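Local coordinates for protein heat-inducible transcription repressor hrcA homolog (Thermotoga maritima, PDB 1STZ) that probably represses the class I heat-shock operons grpE-dnaK-dnaJ and groELS as a DNA-binding negative regulator of transcription, at residues L152-F162 against V173-W184; F162-K172 against I220-V228. One frame throughout, in Å; residues are numbered along the deposited sequence.

Interaction 1. Residues L152-F162 against V173-W184; sequences LIPVSEDYLIF and VTPIKTQERLNW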
# COMPACT_ATOMS: atom_id res chain seq x y z
N LEU A 152 19.24 10.06 -25.91
CA LEU A 152 20.29 9.05 -25.75
C LEU A 152 21.30 9.52 -24.71
O LEU A 152 22.19 10.28 -25.03
CB LEU A 152 21.05 8.86 -27.05
CG LEU A 152 20.44 8.17 -28.26
CD1 LEU A 152 21.52 8.05 -29.31
CD2 LEU A 152 19.87 6.80 -27.93
N ILE A 153 21.18 9.04 -23.47
CA ILE A 153 22.02 9.51 -22.36
C ILE A 153 23.15 8.53 -21.97
O ILE A 153 22.88 7.49 -21.41
CB ILE A 153 21.12 9.75 -21.13
CG1 ILE A 153 20.08 10.84 -21.45
CG2 ILE A 153 21.95 10.14 -19.92
CD1 ILE A 153 18.74 10.31 -21.68
N PRO A 154 24.40 8.84 -22.25
CA PRO A 154 25.49 7.97 -21.79
C PRO A 154 25.67 8.03 -20.26
O PRO A 154 26.03 9.09 -19.75
CB PRO A 154 26.75 8.53 -22.50
CG PRO A 154 26.28 9.65 -23.38
CD PRO A 154 24.89 10.01 -23.01
N VAL A 155 25.40 6.93 -19.56
CA VAL A 155 25.62 6.88 -18.11
C VAL A 155 27.02 6.40 -17.76
O VAL A 155 27.55 6.76 -16.72
CB VAL A 155 24.56 6.03 -17.37
CG1 VAL A 155 23.18 6.65 -17.54
CG2 VAL A 155 24.55 4.57 -17.82
N SER A 156 27.65 5.60 -18.63
CA SER A 156 29.07 5.29 -18.49
C SER A 156 29.68 4.86 -19.82
O SER A 156 29.01 4.94 -20.86
CB SER A 156 29.28 4.20 -17.42
OG SER A 156 28.74 2.96 -17.84
N GLU A 157 30.94 4.42 -19.80
CA GLU A 157 31.57 3.79 -20.96
C GLU A 157 30.74 2.61 -21.45
O GLU A 157 30.64 2.39 -22.66
CB GLU A 157 33.00 3.32 -20.62
CG GLU A 157 34.07 4.40 -20.68
CD GLU A 157 35.44 3.92 -20.22
OE1 GLU A 157 35.51 3.06 -19.31
OE2 GLU A 157 36.47 4.39 -20.75
N ASP A 158 30.15 1.86 -20.52
CA ASP A 158 29.46 0.61 -20.83
C ASP A 158 27.97 0.71 -21.11
O ASP A 158 27.41 -0.18 -21.74
CB ASP A 158 29.66 -0.38 -19.67
CG ASP A 158 31.11 -0.65 -19.37
OD1 ASP A 158 31.93 -0.67 -20.32
OD2 ASP A 158 31.54 -0.83 -18.21
N TYR A 159 27.33 1.78 -20.66
CA TYR A 159 25.87 1.85 -20.70
C TYR A 159 25.30 3.15 -21.26
O TYR A 159 25.84 4.23 -21.05
CB TYR A 159 25.31 1.61 -19.29
CG TYR A 159 25.72 0.28 -18.69
CD1 TYR A 159 26.60 0.21 -17.62
CD2 TYR A 159 25.23 -0.92 -19.20
CE1 TYR A 159 26.98 -1.01 -17.07
CE2 TYR A 159 25.61 -2.14 -18.66
CZ TYR A 159 26.47 -2.18 -17.59
OH TYR A 159 26.84 -3.39 -17.06
N LEU A 160 24.18 3.02 -21.94
CA LEU A 160 23.45 4.12 -22.55
C LEU A 160 21.99 3.99 -22.18
O LEU A 160 21.47 2.89 -22.16
CB LEU A 160 23.58 4.01 -24.08
CG LEU A 160 23.29 5.21 -24.96
CD1 LEU A 160 24.12 5.14 -26.25
CD2 LEU A 160 21.82 5.31 -25.30
N ILE A 161 21.30 5.10 -21.90
CA ILE A 161 19.87 5.03 -21.71
C ILE A 161 19.12 5.75 -22.83
O ILE A 161 19.32 6.94 -23.06
CB ILE A 161 19.44 5.56 -20.31
CG1 ILE A 161 19.96 4.61 -19.22
CG2 ILE A 161 17.92 5.64 -20.22
CD1 ILE A 161 19.84 5.15 -17.82
N PHE A 162 18.28 5.00 -23.53
CA PHE A 162 17.44 5.53 -24.59
C PHE A 162 16.04 5.74 -24.04
O PHE A 162 15.59 4.98 -23.20
CB PHE A 162 17.40 4.56 -25.78
CG PHE A 162 16.28 4.83 -26.75
CD1 PHE A 162 16.41 5.78 -27.75
CD2 PHE A 162 15.09 4.11 -26.67
CE1 PHE A 162 15.37 6.01 -28.65
CE2 PHE A 162 14.07 4.35 -27.55
CZ PHE A 162 14.21 5.30 -28.55
N VAL A 173 11.73 3.48 -22.14
CA VAL A 173 12.99 3.62 -21.43
C VAL A 173 13.76 2.29 -21.47
O VAL A 173 13.26 1.26 -21.03
CB VAL A 173 12.81 4.11 -19.98
CG1 VAL A 173 14.14 4.55 -19.41
CG2 VAL A 173 11.87 5.27 -19.93
N THR A 174 14.98 2.34 -21.99
CA THR A 174 15.72 1.13 -22.31
C THR A 174 17.20 1.35 -22.14
O THR A 174 17.80 2.05 -22.93
CB THR A 174 15.45 0.73 -23.77
OG1 THR A 174 14.05 0.54 -23.99
CG2 THR A 174 16.08 -0.64 -24.07
N PRO A 175 17.80 0.77 -21.12
CA PRO A 175 19.26 0.77 -20.99
C PRO A 175 19.87 -0.12 -22.06
O PRO A 175 19.30 -1.15 -22.37
CB PRO A 175 19.49 0.19 -19.60
CG PRO A 175 18.21 0.25 -18.94
CD PRO A 175 17.16 0.08 -19.99
N ILE A 176 21.01 0.27 -22.60
CA ILE A 176 21.66 -0.42 -23.72
C ILE A 176 23.13 -0.64 -23.39
O ILE A 176 23.78 0.26 -22.86
CB ILE A 176 21.54 0.44 -25.01
CG1 ILE A 176 20.08 0.66 -25.38
CG2 ILE A 176 22.25 -0.22 -26.17
CD1 ILE A 176 19.88 1.85 -26.29
N LYS A 177 23.65 -1.83 -23.68
CA LYS A 177 25.10 -2.09 -23.65
C LYS A 177 25.81 -1.41 -24.81
O LYS A 177 25.34 -1.44 -25.94
CB LYS A 177 25.40 -3.58 -23.77
CG LYS A 177 24.98 -4.44 -22.60
CD LYS A 177 25.77 -5.75 -22.60
CE LYS A 177 25.42 -6.61 -21.41
NZ LYS A 177 25.94 -7.99 -21.56
N THR A 178 26.96 -0.82 -24.52
CA THR A 178 27.87 -0.37 -25.56
C THR A 178 29.31 -0.75 -25.21
O THR A 178 29.89 -0.17 -24.30
CB THR A 178 27.77 1.14 -25.77
OG1 THR A 178 26.41 1.53 -26.00
CG2 THR A 178 28.49 1.55 -27.04
N GLN A 179 29.87 -1.71 -25.94
CA GLN A 179 31.29 -2.08 -25.77
C GLN A 179 32.25 -1.23 -26.61
O GLN A 179 33.47 -1.30 -26.41
CB GLN A 179 31.51 -3.57 -26.09
CG GLN A 179 30.58 -4.54 -25.34
CD GLN A 179 30.82 -4.58 -23.82
OE1 GLN A 179 29.88 -4.45 -23.04
NE2 GLN A 179 32.08 -4.78 -23.42
N GLU A 180 31.71 -0.45 -27.56
CA GLU A 180 32.52 0.50 -28.33
C GLU A 180 31.83 1.87 -28.46
O GLU A 180 30.68 1.96 -28.91
CB GLU A 180 32.85 -0.06 -29.72
CG GLU A 180 33.86 -1.20 -29.74
CD GLU A 180 35.30 -0.74 -29.55
OE1 GLU A 180 36.08 -0.80 -30.53
OE2 GLU A 180 35.66 -0.32 -28.43
N ARG A 181 32.54 2.93 -28.08
CA ARG A 181 32.01 4.29 -28.07
C ARG A 181 31.80 4.87 -29.48
O ARG A 181 32.74 4.95 -30.28
CB ARG A 181 32.95 5.23 -27.28
CG ARG A 181 32.28 6.51 -26.79
CD ARG A 181 33.23 7.54 -26.14
NE ARG A 181 33.46 7.31 -24.70
CZ ARG A 181 32.54 7.44 -23.74
NH1 ARG A 181 31.28 7.81 -24.01
NH2 ARG A 181 32.88 7.19 -22.47
N LEU A 182 30.56 5.26 -29.78
CA LEU A 182 30.24 6.11 -30.92
C LEU A 182 29.96 7.51 -30.39
O LEU A 182 29.90 7.70 -29.17
CB LEU A 182 29.03 5.57 -31.68
CG LEU A 182 29.02 4.07 -32.00
CD1 LEU A 182 27.67 3.65 -32.59
CD2 LEU A 182 30.15 3.70 -32.95
N ASN A 183 29.81 8.49 -31.28
CA ASN A 183 29.52 9.86 -30.86
C ASN A 183 28.03 9.99 -30.58
O ASN A 183 27.22 10.08 -31.50
CB ASN A 183 29.99 10.87 -31.92
CG ASN A 183 30.10 12.28 -31.37
OD1 ASN A 183 29.18 12.80 -30.72
ND2 ASN A 183 31.24 12.92 -31.62
N TRP A 184 27.68 9.97 -29.30
CA TRP A 184 26.28 9.84 -28.90
C TRP A 184 25.50 11.14 -29.05
O TRP A 184 24.33 11.12 -29.40
CB TRP A 184 26.19 9.28 -27.46
CG TRP A 184 26.87 7.95 -27.32
CD1 TRP A 184 27.95 7.66 -26.54
CD2 TRP A 184 26.53 6.74 -28.01
NE1 TRP A 184 28.31 6.34 -26.70
CE2 TRP A 184 27.45 5.75 -27.59
CE3 TRP A 184 25.55 6.39 -28.94
CZ2 TRP A 184 27.41 4.45 -28.07
CZ3 TRP A 184 25.50 5.08 -29.41
CH2 TRP A 184 26.43 4.13 -28.97
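Tyr159 to Phe162 pair antiparallel with Thr174 to Lys177, the two strand axes 4.5 Å apart at closest and their directions 156° apart. Leu160 with Ile176 and Phe162 with Thr174 are the hydrogen-bonded pairs. Each is closed by two N-H...O=C bonds, the shortest running from Ile176 N to Leu160 O at 2.7 Å. One more bond, Thr178 N to Asp158 O at 2.9 Å, carries the pairing past the end of the strand.

The side chains of Leu160, Phe162 and Ile176 share one face of the hairpin. Leu160 has CG anti to its backbone N (chi1 -162°), a turn that brings CD1 over the indole of Trp184. The methyl stands 3.3 Å from the centroid of the six-membered ring and 12° off its normal, a CH-pi contact; Leu182 O lies over the opposite face. The other branch of Leu160, CD2, runs alongside Ile176, whose CD1 reaches Phe162 CB at 3.7 Å. Pro154 slides past the indole, its CG 4.1 Å from Trp184 CD1.

On the other face the side chains of Ile161 and Val173 cross at a slant, Ile161 CG2 4.0 Å from Val173 CG1. Val173 and Pro175 pack on the second subunit, to which backbone hydrogen bonds join Pro175 and Lys177, so this hairpin edge takes part in subunit contact. Where two exposed loops meet, the guanidinium of Arg181 lies against the aliphatic part of Glu157, Arg181 NH2 being 3.5 Å from Glu157 CG, with the charged ends further apart. Backbone bonds thus fix the strand register, whereas apolar contact joins the returning tryptophan to the sheet.

Interaction 2. Residues F162-K172 against I220-V228; sequences FSILTEFGVSK and IESLIGETV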
# COMPACT_ATOMS: atom_id res chain seq x y z
N PHE A 162 18.28 5.00 -23.53
CA PHE A 162 17.44 5.53 -24.59
C PHE A 162 16.04 5.74 -24.04
O PHE A 162 15.59 4.98 -23.20
CB PHE A 162 17.40 4.56 -25.78
CG PHE A 162 16.28 4.83 -26.75
CD1 PHE A 162 16.41 5.78 -27.75
CD2 PHE A 162 15.09 4.11 -26.67
CE1 PHE A 162 15.37 6.01 -28.65
CE2 PHE A 162 14.07 4.35 -27.55
CZ PHE A 162 14.21 5.30 -28.55
N SER A 163 15.36 6.76 -24.54
CA SER A 163 13.94 6.96 -24.28
C SER A 163 13.36 7.99 -25.23
O SER A 163 14.09 8.66 -25.95
CB SER A 163 13.67 7.39 -22.84
OG SER A 163 14.46 8.51 -22.49
N ILE A 164 12.04 8.09 -25.26
CA ILE A 164 11.39 9.14 -26.03
C ILE A 164 10.48 9.90 -25.11
O ILE A 164 10.00 9.36 -24.12
CB ILE A 164 10.61 8.58 -27.24
CG1 ILE A 164 9.47 7.66 -26.78
CG2 ILE A 164 11.55 7.85 -28.17
CD1 ILE A 164 8.62 7.15 -27.92
N LEU A 165 10.23 11.15 -25.46
CA LEU A 165 9.27 11.98 -24.77
C LEU A 165 8.02 12.00 -25.63
O LEU A 165 8.10 12.15 -26.84
CB LEU A 165 9.77 13.41 -24.62
CG LEU A 165 9.79 13.96 -23.21
CD1 LEU A 165 8.38 13.93 -22.62
CD2 LEU A 165 10.78 13.18 -22.33
N THR A 166 6.89 11.95 -24.96
CA THR A 166 5.60 11.97 -25.59
C THR A 166 4.73 12.96 -24.80
O THR A 166 5.19 13.44 -23.78
CB THR A 166 5.15 10.50 -25.55
OG1 THR A 166 5.26 9.91 -26.86
CG2 THR A 166 3.76 10.32 -25.09
N GLU A 167 3.52 13.28 -25.25
CA GLU A 167 2.62 14.16 -24.48
C GLU A 167 2.19 13.56 -23.14
O GLU A 167 1.77 14.29 -22.24
CB GLU A 167 1.39 14.59 -25.30
CG GLU A 167 0.40 13.47 -25.61
CD GLU A 167 -0.92 13.99 -26.16
OE1 GLU A 167 -1.37 13.47 -27.20
OE2 GLU A 167 -1.48 14.93 -25.55
N PHE A 168 2.32 12.24 -23.01
CA PHE A 168 1.98 11.49 -21.80
C PHE A 168 3.16 11.12 -20.90
O PHE A 168 2.98 10.43 -19.89
CB PHE A 168 1.26 10.19 -22.19
CG PHE A 168 0.03 10.41 -23.00
CD1 PHE A 168 -0.16 9.74 -24.19
CD2 PHE A 168 -0.93 11.34 -22.59
CE1 PHE A 168 -1.30 9.95 -24.95
CE2 PHE A 168 -2.08 11.55 -23.34
CZ PHE A 168 -2.27 10.85 -24.52
N GLY A 169 4.37 11.54 -21.25
CA GLY A 169 5.53 11.32 -20.39
C GLY A 169 6.71 10.68 -21.09
O GLY A 169 6.89 10.83 -22.28
N VAL A 170 7.52 9.95 -20.33
CA VAL A 170 8.74 9.32 -20.84
C VAL A 170 8.45 7.85 -21.11
O VAL A 170 8.05 7.11 -20.20
CB VAL A 170 9.87 9.47 -19.82
CG1 VAL A 170 11.18 8.91 -20.35
CG2 VAL A 170 10.03 10.94 -19.41
N SER A 171 8.60 7.43 -22.36
CA SER A 171 8.29 6.06 -22.74
C SER A 171 9.49 5.37 -23.34
O SER A 171 10.47 6.00 -23.70
CB SER A 171 7.14 6.04 -23.75
OG SER A 171 6.11 6.92 -23.34
N LYS A 172 9.37 4.05 -23.45
CA LYS A 172 10.35 3.19 -24.09
C LYS A 172 11.70 3.23 -23.44
O LYS A 172 12.69 2.99 -24.09
CB LYS A 172 10.51 3.53 -25.56
CG LYS A 172 9.23 3.72 -26.30
CD LYS A 172 8.45 2.46 -26.33
CE LYS A 172 7.40 2.52 -27.39
NZ LYS A 172 6.57 1.29 -27.33
N ILE A 220 17.22 1.15 -32.52
CA ILE A 220 16.24 2.16 -32.08
C ILE A 220 14.86 1.88 -32.67
O ILE A 220 13.86 2.01 -31.96
CB ILE A 220 16.73 3.61 -32.40
CG1 ILE A 220 17.36 4.25 -31.17
CG2 ILE A 220 15.58 4.51 -32.88
CD1 ILE A 220 18.61 3.57 -30.69
N GLU A 221 14.80 1.49 -33.94
CA GLU A 221 13.53 1.19 -34.60
C GLU A 221 12.82 0.01 -33.94
O GLU A 221 11.59 0.01 -33.83
CB GLU A 221 13.71 0.91 -36.11
CG GLU A 221 12.54 0.18 -36.76
CD GLU A 221 12.43 0.38 -38.26
OE1 GLU A 221 13.47 0.36 -38.96
OE2 GLU A 221 11.28 0.52 -38.75
N SER A 222 13.57 -1.00 -33.51
CA SER A 222 12.97 -2.14 -32.81
C SER A 222 12.52 -1.81 -31.38
O SER A 222 11.56 -2.40 -30.89
CB SER A 222 13.91 -3.35 -32.81
OG SER A 222 15.09 -3.10 -32.05
N LEU A 223 13.19 -0.86 -30.73
CA LEU A 223 12.82 -0.45 -29.37
C LEU A 223 11.54 0.38 -29.37
O LEU A 223 10.66 0.16 -28.54
CB LEU A 223 13.94 0.33 -28.68
CG LEU A 223 15.22 -0.46 -28.38
CD1 LEU A 223 16.27 0.47 -27.81
CD2 LEU A 223 14.92 -1.63 -27.44
N ILE A 224 11.44 1.32 -30.30
CA ILE A 224 10.23 2.13 -30.46
C ILE A 224 9.10 1.26 -30.99
O ILE A 224 7.97 1.30 -30.49
CB ILE A 224 10.48 3.30 -31.44
CG1 ILE A 224 11.46 4.29 -30.81
CG2 ILE A 224 9.16 4.01 -31.78
CD1 ILE A 224 12.11 5.21 -31.79
N GLY A 225 9.43 0.46 -32.00
CA GLY A 225 8.48 -0.45 -32.61
C GLY A 225 8.37 -1.79 -31.89
O GLY A 225 7.96 -2.77 -32.50
N GLU A 226 8.72 -1.82 -30.60
CA GLU A 226 8.60 -3.03 -29.80
C GLU A 226 7.14 -3.48 -29.85
O GLU A 226 6.24 -2.65 -29.74
CB GLU A 226 9.06 -2.80 -28.35
CG GLU A 226 8.17 -1.85 -27.51
CD GLU A 226 8.81 -1.37 -26.20
OE1 GLU A 226 10.07 -1.42 -26.08
OE2 GLU A 226 8.07 -0.92 -25.28
N THR A 227 6.91 -4.77 -30.07
CA THR A 227 5.57 -5.32 -29.99
C THR A 227 4.95 -5.03 -28.63
O THR A 227 5.41 -5.56 -27.60
CB THR A 227 5.58 -6.83 -30.24
OG1 THR A 227 5.77 -7.09 -31.65
CG2 THR A 227 4.21 -7.45 -29.90
N VAL A 228 3.94 -4.16 -28.63
CA VAL A 228 3.10 -3.90 -27.46
C VAL A 228 1.65 -4.20 -27.83
O VAL A 228 1.10 -3.63 -28.79
CB VAL A 228 3.16 -2.41 -27.00
CG1 VAL A 228 2.56 -2.27 -25.59
CG2 VAL A 228 4.57 -1.88 -27.03
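Ile220, in the last turns of helix 215-224, meets Phe162 of strand 159-166: its CG1 lies 3.7 Å from CE1 of the phenyl ring, the two side chains crossing at a slant. Strand and helix axes diverge by 56° and come no nearer than 10.1 Å, a spacing bridged by side chains alone. Leu223 comes next, one turn further on, and slides past the ring in the opposite direction, with CD1 4.0 Å from Phe162 CD2. Ile224 then stands at about a right angle to the phenylalanine. Its CG1 sits at the ring edge, near the ring plane, 3.7 Å from CZ, and also reaches toward CG2 of Ile164, two residues along the strand. The ring thus has three aliphatic neighbours from a single helix end, and an alanine in place of Phe162 would probably leave a gap among Ile220, Leu223 and Ile224, setting their side chains free to shift.

Gly225 is where the chain leaves the helix, and polar contact takes over. Lys172 bends at chi2 (-64°), which directs its chain toward this end, and CE comes within 3.4 Å of Ile224 O. At Glu226, OE2 makes a salt bridge with Lys172 NZ, 3.4 Å long, whose hydrogen bond is weak. The ammonium group also touches a methyl of Val228, CG2, at 3.8 Å. Lys172 therefore lies along the departing chain, its charge probably balanced in part by the glutamate. Taken together, this is a helix packed through an apolar interface on one face of a three-stranded antiparallel sheet, a two-layer packing of helix on antiparallel sheet within the C-terminal region of HrcA.

How the interactions relate
Interactions 1 and 2 illustrate how one hairpin can serve two kinds of contact: interaction 1 joins its strands to each other and to the chain that follows, and interaction 2 sets a helix end against it. Their centres lie about 16 Å apart, and Phe162 belongs to both. The two also touch directly, Thr174 CG2 meeting Leu223 CD2 at 3.7 Å and Ile176 CD1 meeting Leu223 CD1 at 4.1 Å, so apolar contacts run on from Trp184 through Leu160 and Ile176 to Leu223 at the helix end. Both contacts also reach the second subunit, where Pro175 packs on Val173 of the neighbouring subunit and Leu223 on Leu113 of the same neighbour.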